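Local coordinates for protein acetamidase (Bacillus halodurans, PDB 2II1) that binds calcium ions and, as a member of the acetamidase/formamidase family, probably hydrolyses carbon-nitrogen bonds in linear amides, at residues 23-28 with 65-70; 73-78 with 207-212; 157-162 with 282-287; 187-192 with 270-275. All coordinates share one frame; numbering follows the deposited sequence.

Contact 1. Residues 23-28 with 65-70; sequences SCQSGD and YVEGAR
The amide of Gln25 and the carboxylate of Glu67 meet almost perpendicular, their planes 88° apart. Gln25 NE2 comes down from above the carboxylate plane and gives its proton to Glu67 OE1 at 2.9 Å, while that oxygen is tilted from the amide plane. The fold of the glutamine makes this possible: CG stands beside the backbone N and the chain bends at chi2 (-63°), bringing the amide back over the neighbouring strand. Glu67 is extended beyond CG and reaches along the same face of the sheet, which it shares with Ser23 and Tyr65.

The backbones illustrate parallel pairing. Cys24 N donates to Tyr65 O at 2.9 Å, and Glu67 N returns a bond to Cys24 O at 2.9 Å, so Cys24 is held through both its N-H and its C=O. On the other face Cys24 SG rests against Val66 CG2 at 4.1 Å. Each strand then leaves the pairing through a type II turn, with Gly27 and Gly68 at the third positions.

Strand 22-25 thus runs parallel to strand 60-67 in one sheet, and the buried Cys24 and Val66 both pack on Val207 of strand 201-210, which belongs to the other large sheet.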
loop_
_atom_site.group_PDB
_atom_site.type_symbol
_atom_site.label_atom_id
_atom_site.label_comp_id
_atom_site.label_asym_id
_atom_site.label_seq_id
_atom_site.Cartn_x
_atom_site.Cartn_y
_atom_site.Cartn_z
ATOM N N SER A 23 -21.792 25.771 15.391
ATOM C CA SER A 23 -21.397 25.117 16.625
ATOM C C SER A 23 -22.242 23.902 16.808
ATOM O O SER A 23 -23.388 23.880 16.338
ATOM C CB SER A 23 -21.635 26.014 17.838
ATOM O OG SER A 23 -20.907 27.215 17.758
ATOM N N CYS A 24 -21.672 22.899 17.494
ATOM C CA CYS A 24 -22.436 21.753 17.991
ATOM C C CYS A 24 -21.949 21.308 19.371
ATOM O O CYS A 24 -20.976 21.832 19.902
ATOM C CB CYS A 24 -22.379 20.578 17.005
ATOM S SG CYS A 24 -20.810 19.775 16.902
ATOM N N GLN A 25 -22.676 20.359 19.950
ATOM C CA GLN A 25 -22.249 19.682 21.162
ATOM C C GLN A 25 -21.677 18.337 20.748
ATOM O O GLN A 25 -21.965 17.849 19.662
ATOM C CB GLN A 25 -23.422 19.451 22.115
ATOM C CG GLN A 25 -24.226 20.697 22.503
ATOM C CD GLN A 25 -23.419 21.751 23.269
ATOM O OE1 GLN A 25 -22.597 21.431 24.136
ATOM N NE2 GLN A 25 -23.670 23.021 22.950
ATOM N N SER A 26 -20.889 17.737 21.632
ATOM C CA SER A 26 -20.452 16.360 21.468
ATOM C C SER A 26 -21.677 15.453 21.254
ATOM O O SER A 26 -22.672 15.561 21.977
ATOM C CB SER A 26 -19.705 15.886 22.705
ATOM O OG SER A 26 -19.150 14.595 22.491
ATOM N N GLY A 27 -21.599 14.604 20.232
ATOM C CA GLY A 27 -22.625 13.616 19.925
ATOM C C GLY A 27 -23.650 14.061 18.912
ATOM O O GLY A 27 -24.503 13.269 18.503
ATOM N N ASP A 28 -23.579 15.323 18.497
ATOM C CA ASP A 28 -24.504 15.823 17.488
ATOM C C ASP A 28 -24.230 15.225 16.118
ATOM O O ASP A 28 -23.080 14.876 15.793
ATOM C CB ASP A 28 -24.476 17.343 17.414
ATOM C CG ASP A 28 -25.223 18.003 18.568
ATOM O OD1 ASP A 28 -25.797 17.286 19.401
ATOM O OD2 ASP A 28 -25.237 19.256 18.641
ATOM N N TYR A 65 -17.364 24.667 15.164
ATOM C CA TYR A 65 -16.931 24.725 16.566
ATOM C C TYR A 65 -17.666 23.643 17.365
ATOM O O TYR A 65 -18.905 23.688 17.521
ATOM C CB TYR A 65 -17.200 26.123 17.187
ATOM C CG TYR A 65 -16.405 26.389 18.461
ATOM C CD1 TYR A 65 -16.801 25.837 19.680
ATOM C CD2 TYR A 65 -15.251 27.168 18.443
ATOM C CE1 TYR A 65 -16.088 26.059 20.855
ATOM C CE2 TYR A 65 -14.526 27.407 19.622
ATOM C CZ TYR A 65 -14.955 26.837 20.826
ATOM O OH TYR A 65 -14.268 27.020 22.012
ATOM N N VAL A 66 -16.896 22.678 17.872
ATOM C CA VAL A 66 -17.420 21.607 18.727
ATOM C C VAL A 66 -17.238 22.035 20.206
ATOM O O VAL A 66 -16.106 22.046 20.731
ATOM C CB VAL A 66 -16.718 20.254 18.424
ATOM C CG1 VAL A 66 -17.326 19.108 19.225
ATOM C CG2 VAL A 66 -16.756 19.960 16.932
ATOM N N GLU A 67 -18.332 22.431 20.854
ATOM C CA GLU A 67 -18.268 22.917 22.259
ATOM C C GLU A 67 -17.965 21.746 23.170
ATOM O O GLU A 67 -18.482 20.664 22.944
ATOM C CB GLU A 67 -19.580 23.539 22.704
ATOM C CG GLU A 67 -19.984 24.760 21.912
ATOM C CD GLU A 67 -21.095 25.571 22.561
ATOM O OE1 GLU A 67 -21.738 25.143 23.573
ATOM O OE2 GLU A 67 -21.334 26.686 22.052
ATOM N N GLY A 68 -17.118 21.965 24.165
ATOM C CA GLY A 68 -16.612 20.902 25.049
ATOM C C GLY A 68 -15.253 20.352 24.628
ATOM O O GLY A 68 -14.552 19.728 25.447
ATOM N N ALA A 69 -14.894 20.583 23.352
ATOM C CA ALA A 69 -13.619 20.180 22.778
ATOM C C ALA A 69 -12.575 21.197 23.194
ATOM O O ALA A 69 -12.740 22.389 22.958
ATOM C CB ALA A 69 -13.698 20.097 21.230
ATOM N N ARG A 70 -11.495 20.701 23.789
ATOM C CA ARG A 70 -10.431 21.510 24.352
ATOM C C ARG A 70 -9.083 21.013 23.861
ATOM O O ARG A 70 -8.946 19.855 23.517
ATOM C CB ARG A 70 -10.498 21.438 25.891
ATOM C CG ARG A 70 -11.807 21.976 26.498
ATOM C CD ARG A 70 -11.901 23.488 26.279
ATOM N NE ARG A 70 -13.093 24.072 26.873
ATOM C CZ ARG A 70 -13.319 25.376 26.977
ATOM N NH1 ARG A 70 -12.412 26.250 26.550
ATOM N NH2 ARG A 70 -14.449 25.815 27.541
#

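Contact 2. Residues 73-78 with 207-212; sequences DMLEIE and VNVKKE
Antiparallel pairing joins strands 74-84 and 201-210, neighbours inside the nine-stranded mixed sheet, and side chains on both faces continue the contact. Met74 with Lys210 and Glu76 with Asn208 are hydrogen-bonded pairs; the bond from Glu76 N to Asn208 O is 2.8 Å long and nearly straight at 172°. Between them stands the non-hydrogen-bonded pair Leu75 and Val209.

On one face Leu75 CD2 lies 3.9 Å from Val207 CG2 and also touches Val209 CG2, and Val66 of strand 60-67 covers this apolar patch. On the other, selenomethionine Met74 lays CG against Lys210 CB at 3.9 Å. Its CG lies between the backbone N and the carbonyl carbon (chi1 46°), directing the chain toward Glu212. Lys210 CG lies 3.9 Å from Glu76 CB.

Beyond the paired residues, Asp73 forms a salt bridge with Lys211, although the exact place of its OD2 is doubtful. That oxygen also accepts from Arg70 N. Without this carboxylate, as with an alanine here, the Lys211 ammonium would probably lose its charged mate, keeping Gly68 O, and Arg70 N its acceptor. The chemistry is divided: apolar contacts face strand 60-67, charged groups the reverse face and the strand end.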
loop_
_atom_site.group_PDB
_atom_site.type_symbol
_atom_site.label_atom_id
_atom_site.label_comp_id
_atom_site.label_asym_id
_atom_site.label_seq_id
_atom_site.Cartn_x
_atom_site.Cartn_y
_atom_site.Cartn_z
ATOM N N ASP A 73 -7.717 17.114 23.553
ATOM C CA ASP A 73 -8.780 16.147 23.246
ATOM C C ASP A 73 -8.560 15.637 21.815
ATOM O O ASP A 73 -7.663 16.084 21.109
ATOM C CB ASP A 73 -10.190 16.785 23.360
ATOM C CG ASP A 73 -10.542 17.257 24.790
ATOM O OD1 ASP A 73 -9.724 17.116 25.715
ATOM O OD2 ASP A 73 -11.649 17.802 24.994
HETATM N N MSE A 74 -9.385 14.688 21.416
HETATM C CA MSE A 74 -9.506 14.308 20.027
HETATM C C MSE A 74 -10.961 14.292 19.621
HETATM O O MSE A 74 -11.861 14.233 20.486
HETATM C CB MSE A 74 -8.805 12.966 19.734
HETATM C CG MSE A 74 -9.039 11.828 20.682
HETATM SE SE MSE A 74 -8.428 10.114 19.864
HETATM C CE MSE A 74 -9.730 8.908 20.750
ATOM N N LEU A 75 -11.213 14.417 18.318
ATOM C CA LEU A 75 -12.570 14.222 17.823
ATOM C C LEU A 75 -12.686 12.801 17.362
ATOM O O LEU A 75 -11.758 12.261 16.730
ATOM C CB LEU A 75 -12.895 15.147 16.663
ATOM C CG LEU A 75 -13.037 16.636 16.976
ATOM C CD1 LEU A 75 -13.398 17.330 15.702
ATOM C CD2 LEU A 75 -14.080 16.919 18.070
ATOM N N GLU A 76 -13.820 12.200 17.691
ATOM C CA GLU A 76 -14.222 10.905 17.170
ATOM C C GLU A 76 -15.366 11.133 16.182
ATOM O O GLU A 76 -16.449 11.545 16.566
ATOM C CB GLU A 76 -14.653 9.983 18.306
ATOM C CG GLU A 76 -15.182 8.648 17.826
ATOM C CD GLU A 76 -15.713 7.807 18.948
ATOM O OE1 GLU A 76 -16.843 8.065 19.388
ATOM O OE2 GLU A 76 -15.008 6.894 19.386
ATOM N N ILE A 77 -15.111 10.899 14.903
ATOM C CA ILE A 77 -16.045 11.303 13.861
ATOM C C ILE A 77 -16.518 10.098 13.057
ATOM O O ILE A 77 -15.747 9.462 12.340
ATOM C CB ILE A 77 -15.442 12.329 12.898
ATOM C CG1 ILE A 77 -14.885 13.524 13.689
ATOM C CG2 ILE A 77 -16.523 12.725 11.859
ATOM C CD1 ILE A 77 -13.663 14.211 13.060
ATOM N N GLU A 78 -17.807 9.815 13.192
ATOM C CA GLU A 78 -18.432 8.675 12.566
ATOM C C GLU A 78 -19.079 9.090 11.249
ATOM O O GLU A 78 -20.019 9.872 11.237
ATOM C CB GLU A 78 -19.456 8.127 13.544
ATOM C CG GLU A 78 -18.779 7.722 14.901
ATOM C CD GLU A 78 -19.596 8.073 16.145
ATOM O OE1 GLU A 78 -20.420 7.230 16.584
ATOM O OE2 GLU A 78 -19.384 9.180 16.702
ATOM N N VAL A 207 -20.268 13.774 15.506
ATOM C CA VAL A 207 -19.020 14.245 16.077
ATOM C C VAL A 207 -18.999 14.069 17.604
ATOM O O VAL A 207 -19.858 14.628 18.315
ATOM C CB VAL A 207 -18.712 15.710 15.642
ATOM C CG1 VAL A 207 -19.887 16.644 15.939
ATOM C CG2 VAL A 207 -17.427 16.202 16.300
ATOM N N ASN A 208 -18.026 13.285 18.102
ATOM C CA ASN A 208 -17.853 13.084 19.545
ATOM C C ASN A 208 -16.546 13.669 20.017
ATOM O O ASN A 208 -15.552 13.664 19.290
ATOM C CB ASN A 208 -17.919 11.609 19.940
ATOM C CG ASN A 208 -19.209 10.958 19.537
ATOM O OD1 ASN A 208 -20.285 11.521 19.703
ATOM N ND2 ASN A 208 -19.111 9.758 18.992
ATOM N N VAL A 209 -16.564 14.209 21.236
ATOM C CA VAL A 209 -15.362 14.753 21.857
ATOM C C VAL A 209 -14.847 13.670 22.780
ATOM O O VAL A 209 -15.624 13.080 23.551
ATOM C CB VAL A 209 -15.635 16.036 22.631
ATOM C CG1 VAL A 209 -14.396 16.441 23.451
ATOM C CG2 VAL A 209 -16.029 17.136 21.686
ATOM N N LYS A 210 -13.565 13.349 22.634
ATOM C CA LYS A 210 -12.906 12.375 23.486
ATOM C C LYS A 210 -11.839 13.124 24.261
ATOM O O LYS A 210 -11.024 13.832 23.683
ATOM C CB LYS A 210 -12.299 11.206 22.691
ATOM C CG LYS A 210 -13.311 10.315 21.979
ATOM C CD LYS A 210 -14.218 9.558 22.949
ATOM C CE LYS A 210 -15.685 9.675 22.546
ATOM N NZ LYS A 210 -16.619 9.787 23.723
ATOM N N LYS A 211 -11.860 12.959 25.581
ATOM C CA LYS A 211 -11.028 13.739 26.463
ATOM C C LYS A 211 -9.634 13.174 26.643
ATOM O O LYS A 211 -8.743 13.892 27.095
ATOM C CB LYS A 211 -11.743 13.930 27.804
ATOM C CG LYS A 211 -12.936 14.851 27.656
ATOM C CD LYS A 211 -12.464 16.299 27.684
ATOM C CE LYS A 211 -13.466 17.289 27.114
ATOM N NZ LYS A 211 -12.829 18.641 26.997
ATOM N N GLU A 212 -9.424 11.914 26.281
ATOM C CA GLU A 212 -8.088 11.368 26.303
ATOM C C GLU A 212 -7.677 10.971 24.907
ATOM O O GLU A 212 -8.379 10.217 24.220
ATOM C CB GLU A 212 -7.955 10.166 27.237
ATOM C CG GLU A 212 -6.526 10.046 27.814
ATOM C CD GLU A 212 -6.038 8.614 27.931
ATOM O OE1 GLU A 212 -6.784 7.778 28.494
ATOM O OE2 GLU A 212 -4.907 8.328 27.461
#

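Contact 3. Residues 157-162 with 282-287; sequences DTKDIK and TARFSL. With CA (calcium ion), chain E.
A single carboxylate oxygen, Asp160 OD2, receives a side-on salt bridge of two bent bonds: Arg284 NE reaches it at 2.9 Å and Arg284 NH2 at 2.7 Å. The oxygen lies at the guanidinium edge, in its plane, yet the carboxylate is turned 62° against that plane. NE meets the anti lone pair of OD2, whereas NH2 approaches from above the carboxylate.

Over one guanidinium face sits the methyl of Thr158, whose CG2 is 3.5 Å from Arg284 CD. This methyl is anti to the backbone N, which leaves OG1 on another side to bond with Ser274 OG. Arg284 stretches from strand 281-288 to the type I turn of Thr158 to Ile161, and its NH2 has a second carboxylate partner in Asp189. A leucine in its place would probably leave Asp160 and Asp189 without their shared positive charge and the turn less firmly tied to the strand.

Just before the turn, Asp157 chelates a calcium ion through OD1 at 2.5 Å and OD2 at 2.4 Å, with two waters, Asn155 and Asp182 completing the site. The charge of Arg284 is thus probably balanced by acids from two loops, one in the turn that directly follows Asp157.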
loop_
_atom_site.group_PDB
_atom_site.type_symbol
_atom_site.label_atom_id
_atom_site.label_comp_id
_atom_site.label_asym_id
_atom_site.label_seq_id
_atom_site.Cartn_x
_atom_site.Cartn_y
_atom_site.Cartn_z
ATOM N N ASP A 157 -6.364 12.330 1.260
ATOM C CA ASP A 157 -6.777 11.430 0.185
ATOM C C ASP A 157 -6.646 9.942 0.535
ATOM O O ASP A 157 -5.942 9.176 -0.131
ATOM C CB ASP A 157 -6.078 11.812 -1.127
ATOM C CG ASP A 157 -6.513 13.176 -1.628
ATOM O OD1 ASP A 157 -7.677 13.563 -1.370
ATOM O OD2 ASP A 157 -5.711 13.865 -2.282
ATOM N N THR A 158 -7.374 9.554 1.584
ATOM C CA THR A 158 -7.363 8.201 2.133
ATOM C C THR A 158 -8.720 7.587 1.841
ATOM O O THR A 158 -9.763 8.078 2.312
ATOM C CB THR A 158 -7.010 8.256 3.666
ATOM O OG1 THR A 158 -5.661 8.706 3.806
ATOM C CG2 THR A 158 -7.150 6.920 4.375
ATOM N N LYS A 159 -8.715 6.518 1.046
ATOM C CA LYS A 159 -9.943 5.920 0.540
ATOM C C LYS A 159 -10.743 5.172 1.600
ATOM O O LYS A 159 -11.923 4.862 1.399
ATOM C CB LYS A 159 -9.669 5.028 -0.704
ATOM C CG LYS A 159 -9.157 3.611 -0.420
ATOM C CD LYS A 159 -8.997 2.800 -1.697
ATOM C CE LYS A 159 -8.467 1.415 -1.375
ATOM N NZ LYS A 159 -8.349 0.501 -2.549
ATOM N N ASP A 160 -10.116 4.892 2.733
ATOM C CA ASP A 160 -10.821 4.254 3.848
ATOM C C ASP A 160 -11.660 5.256 4.646
ATOM O O ASP A 160 -12.463 4.864 5.504
ATOM C CB ASP A 160 -9.828 3.515 4.754
ATOM C CG ASP A 160 -9.294 2.242 4.103
ATOM O OD1 ASP A 160 -10.118 1.436 3.650
ATOM O OD2 ASP A 160 -8.062 2.043 4.033
ATOM N N ILE A 161 -11.507 6.540 4.344
ATOM C CA ILE A 161 -12.382 7.579 4.920
ATOM C C ILE A 161 -13.671 7.640 4.111
ATOM O O ILE A 161 -13.818 8.447 3.188
ATOM C CB ILE A 161 -11.675 8.945 5.025
ATOM C CG1 ILE A 161 -10.388 8.816 5.837
ATOM C CG2 ILE A 161 -12.578 10.003 5.708
ATOM C CD1 ILE A 161 -9.712 10.164 6.133
ATOM N N LYS A 162 -14.584 6.750 4.487
ATOM C CA LYS A 162 -15.749 6.384 3.688
ATOM C C LYS A 162 -16.869 6.055 4.636
ATOM O O LYS A 162 -16.664 6.028 5.828
ATOM C CB LYS A 162 -15.455 5.189 2.775
ATOM C CG LYS A 162 -15.204 3.897 3.470
ATOM C CD LYS A 162 -14.524 2.921 2.524
ATOM C CE LYS A 162 -14.314 1.571 3.188
ATOM N NZ LYS A 162 -15.525 1.049 3.879
ATOM N N THR A 282 1.066 10.725 1.923
ATOM C CA THR A 282 0.368 10.139 3.074
ATOM C C THR A 282 0.371 8.623 2.965
ATOM O O THR A 282 0.154 8.090 1.897
ATOM C CB THR A 282 -1.065 10.627 3.155
ATOM O OG1 THR A 282 -1.065 12.054 3.214
ATOM C CG2 THR A 282 -1.782 10.053 4.396
ATOM N N ALA A 283 0.611 7.959 4.091
ATOM C CA ALA A 283 0.677 6.501 4.222
ATOM C C ALA A 283 -0.122 6.114 5.440
ATOM O O ALA A 283 -0.373 6.968 6.321
ATOM C CB ALA A 283 2.117 6.045 4.379
ATOM N N ARG A 284 -0.566 4.856 5.487
ATOM C CA ARG A 284 -1.249 4.322 6.691
ATOM C C ARG A 284 -0.837 2.912 7.028
ATOM O O ARG A 284 -0.656 2.084 6.138
ATOM C CB ARG A 284 -2.794 4.408 6.624
ATOM C CG ARG A 284 -3.468 3.714 5.475
ATOM C CD ARG A 284 -4.805 4.379 5.141
ATOM N NE ARG A 284 -5.591 3.536 4.229
ATOM C CZ ARG A 284 -5.392 3.440 2.918
ATOM N NH1 ARG A 284 -4.443 4.137 2.326
ATOM N NH2 ARG A 284 -6.134 2.625 2.181
ATOM N N PHE A 285 -0.686 2.643 8.323
ATOM C CA PHE A 285 -0.485 1.272 8.785
ATOM C C PHE A 285 -1.776 0.759 9.379
ATOM O O PHE A 285 -2.328 1.387 10.295
ATOM C CB PHE A 285 0.627 1.143 9.840
ATOM C CG PHE A 285 1.138 -0.260 9.954
ATOM C CD1 PHE A 285 0.473 -1.202 10.712
ATOM C CD2 PHE A 285 2.217 -0.656 9.195
ATOM C CE1 PHE A 285 0.911 -2.519 10.734
ATOM C CE2 PHE A 285 2.665 -1.935 9.237
ATOM C CZ PHE A 285 2.013 -2.876 10.026
ATOM N N SER A 286 -2.185 -0.424 8.904
ATOM C CA SER A 286 -3.457 -1.032 9.227
ATOM C C SER A 286 -3.275 -2.406 9.904
ATOM O O SER A 286 -2.514 -3.272 9.412
ATOM C CB SER A 286 -4.285 -1.178 7.959
ATOM O OG SER A 286 -5.465 -1.901 8.169
ATOM N N LEU A 287 -3.965 -2.589 11.037
ATOM C CA LEU A 287 -4.009 -3.877 11.718
ATOM C C LEU A 287 -5.466 -4.265 12.095
ATOM O O LEU A 287 -6.231 -3.415 12.549
ATOM C CB LEU A 287 -3.122 -3.816 12.950
ATOM C CG LEU A 287 -2.913 -5.098 13.747
ATOM C CD1 LEU A 287 -2.021 -6.149 12.989
ATOM C CD2 LEU A 287 -2.349 -4.740 15.107
HETATM CA CA CA E . -7.253 15.718 -2.462
HETATM O O HOH W 1 -5.298 16.332 -3.597
HETATM O O HOH W 2 -8.039 15.072 -4.696
#

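Contact 4. Residues 187-192 with 270-275; sequences MGDGEI and DLYVSQ
With CG beside its backbone N (chi1 -81°), Asp189 turns its carboxylate across strand 270-275, outermost of its sheet within this chain, where CG comes within 3.0 Å of Val273 O. That carbonyl and the carboxylate are both acceptors, and water carries the polar link instead. One water is 2.8 Å from Asp189 OD2 and accepts from Val273 N at 2.8 Å; another lies between Asp189 OD1 and Ser274 O. The salt-bridge partner of Asp189 is Arg284.

Glu191 places CG anti to the backbone N (chi1 -161°) and extends from there, laying its OE1 3.8 Å from Gln275 CB.

The loop makes a type II turn from Gly188 to Glu191. Gly190, at its third position, donates its N-H to Ser274 O at 2.9 Å, entering from well above the carbonyl plane, 63° out of it. Its CA meets Val273 CG1 at 3.8 Å, and its backbone angles would press any CB against the carbonyl before it. On the strand, Ser274 and Gln275 form a classic beta bulge opposite Thr282.

Just before the turn, the methyl of selenomethionine Met187, CE, reaches Ser274 O at 3.7 Å. The dimer interface runs along the same elements: Asp270 of a neighbouring subunit accepts from Asp189 N, and Val273 packs on its own counterpart in that subunit.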
loop_
_atom_site.group_PDB
_atom_site.type_symbol
_atom_site.label_atom_id
_atom_site.label_comp_id
_atom_site.label_asym_id
_atom_site.label_seq_id
_atom_site.Cartn_x
_atom_site.Cartn_y
_atom_site.Cartn_z
HETATM N N MSE A 187 -11.574 6.382 -6.251
HETATM C CA MSE A 187 -10.140 6.696 -6.139
HETATM C C MSE A 187 -9.431 5.461 -5.593
HETATM O O MSE A 187 -9.924 4.799 -4.686
HETATM C CB MSE A 187 -9.889 7.848 -5.168
HETATM C CG MSE A 187 -8.524 8.515 -5.334
HETATM SE SE MSE A 187 -7.941 9.344 -3.672
HETATM C CE MSE A 187 -7.303 7.780 -2.667
ATOM N N GLY A 188 -8.260 5.176 -6.145
ATOM C CA GLY A 188 -7.422 4.081 -5.680
ATOM C C GLY A 188 -6.249 4.571 -4.860
ATOM O O GLY A 188 -5.863 5.732 -4.953
ATOM N N ASP A 189 -5.700 3.688 -4.032
ATOM C CA ASP A 189 -4.515 4.010 -3.249
ATOM C C ASP A 189 -3.449 4.637 -4.162
ATOM O O ASP A 189 -3.143 4.140 -5.267
ATOM C CB ASP A 189 -3.955 2.772 -2.540
ATOM C CG ASP A 189 -4.697 2.435 -1.253
ATOM O OD1 ASP A 189 -5.498 3.277 -0.742
ATOM O OD2 ASP A 189 -4.465 1.319 -0.748
ATOM N N GLY A 190 -2.887 5.742 -3.703
ATOM C CA GLY A 190 -1.897 6.446 -4.496
ATOM C C GLY A 190 -2.406 7.680 -5.213
ATOM O O GLY A 190 -1.644 8.629 -5.403
ATOM N N GLU A 191 -3.678 7.701 -5.596
ATOM C CA GLU A 191 -4.218 8.868 -6.336
ATOM C C GLU A 191 -3.205 9.352 -7.400
ATOM O O GLU A 191 -2.917 10.550 -7.530
ATOM C CB GLU A 191 -4.532 9.994 -5.368
ATOM C CG GLU A 191 -5.482 11.018 -5.954
ATOM C CD GLU A 191 -5.763 12.160 -5.016
ATOM O OE1 GLU A 191 -4.849 12.499 -4.225
ATOM O OE2 GLU A 191 -6.896 12.714 -5.083
ATOM N N ILE A 192 -2.674 8.396 -8.162
ATOM C CA ILE A 192 -1.432 8.616 -8.912
ATOM C C ILE A 192 -1.490 9.677 -10.019
ATOM O O ILE A 192 -0.491 10.298 -10.294
ATOM C CB ILE A 192 -0.788 7.289 -9.460
ATOM C CG1 ILE A 192 -1.674 6.588 -10.516
ATOM C CG2 ILE A 192 -0.420 6.387 -8.289
ATOM C CD1 ILE A 192 -1.527 7.139 -11.977
ATOM N N ASP A 270 -0.445 -4.426 7.737
ATOM C CA ASP A 270 -0.041 -3.969 6.401
ATOM C C ASP A 270 0.182 -2.468 6.305
ATOM O O ASP A 270 -0.613 -1.677 6.814
ATOM C CB ASP A 270 -1.102 -4.361 5.395
ATOM C CG ASP A 270 -1.229 -5.855 5.235
ATOM O OD1 ASP A 270 -0.399 -6.455 4.522
ATOM O OD2 ASP A 270 -2.180 -6.433 5.800
ATOM N N LEU A 271 1.247 -2.076 5.606
ATOM C CA LEU A 271 1.526 -0.695 5.336
ATOM C C LEU A 271 0.903 -0.389 3.995
ATOM O O LEU A 271 1.179 -1.055 3.021
ATOM C CB LEU A 271 3.041 -0.448 5.260
ATOM C CG LEU A 271 3.532 0.953 4.955
ATOM C CD1 LEU A 271 3.113 1.937 6.035
ATOM C CD2 LEU A 271 5.059 0.862 4.789
ATOM N N TYR A 272 0.077 0.651 3.962
ATOM C CA TYR A 272 -0.604 1.100 2.756
ATOM C C TYR A 272 -0.277 2.555 2.438
ATOM O O TYR A 272 0.096 3.339 3.310
ATOM C CB TYR A 272 -2.123 1.006 2.926
ATOM C CG TYR A 272 -2.698 -0.391 3.076
ATOM C CD1 TYR A 272 -2.552 -1.344 2.054
ATOM C CD2 TYR A 272 -3.396 -0.758 4.223
ATOM C CE1 TYR A 272 -3.081 -2.615 2.175
ATOM C CE2 TYR A 272 -3.943 -2.031 4.348
ATOM C CZ TYR A 272 -3.774 -2.951 3.323
ATOM O OH TYR A 272 -4.315 -4.196 3.444
ATOM N N VAL A 273 -0.490 2.881 1.174
ATOM C CA VAL A 273 -0.266 4.188 0.597
ATOM C C VAL A 273 -1.616 4.864 0.407
ATOM O O VAL A 273 -2.541 4.260 -0.144
ATOM C CB VAL A 273 0.426 4.039 -0.783
ATOM C CG1 VAL A 273 0.284 5.293 -1.614
ATOM C CG2 VAL A 273 1.905 3.622 -0.627
ATOM N N SER A 274 -1.733 6.112 0.855
ATOM C CA SER A 274 -2.961 6.870 0.670
ATOM C C SER A 274 -2.915 7.628 -0.642
ATOM O O SER A 274 -3.774 7.430 -1.490
ATOM C CB SER A 274 -3.226 7.844 1.830
ATOM O OG SER A 274 -3.677 7.144 2.982
ATOM N N GLN A 275 -1.926 8.511 -0.776
ATOM C CA GLN A 275 -1.755 9.340 -1.964
ATOM C C GLN A 275 -0.284 9.662 -2.071
ATOM O O GLN A 275 0.367 9.782 -1.029
ATOM C CB GLN A 275 -2.572 10.651 -1.860
ATOM C CG GLN A 275 -2.307 11.546 -0.622
ATOM C CD GLN A 275 -1.053 12.434 -0.757
ATOM O OE1 GLN A 275 -0.536 12.641 -1.867
ATOM N NE2 GLN A 275 -0.564 12.949 0.375
HETATM O O HOH W 3 -1.668 1.036 -0.572
HETATM O O HOH W 4 -6.111 5.936 -0.369
#

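The four contacts run in two touching pairs. Contacts 1 and 2 have centres about 9 Å apart and meet where Gly68 O lies 2.6 Å from Lys211 NZ and Cys24 SG packs on Val207. Contacts 3 and 4, with centres about 7 Å apart, join through Thr158 OG1 and Ser274 OG at 2.7 Å. Contacts 1 and 4 stand about 32 Å apart between centres, on opposite sides of the chain's centre, whereas the nearest atoms of contacts 2 and 3 are about 7 Å apart. Contacts 2, 3 and 4 reach the same sheet. The calcium bound by Asp157 lies in contact 3, and the Glu191 side chain of contact 4 comes within about 4 Å of a calcium ion.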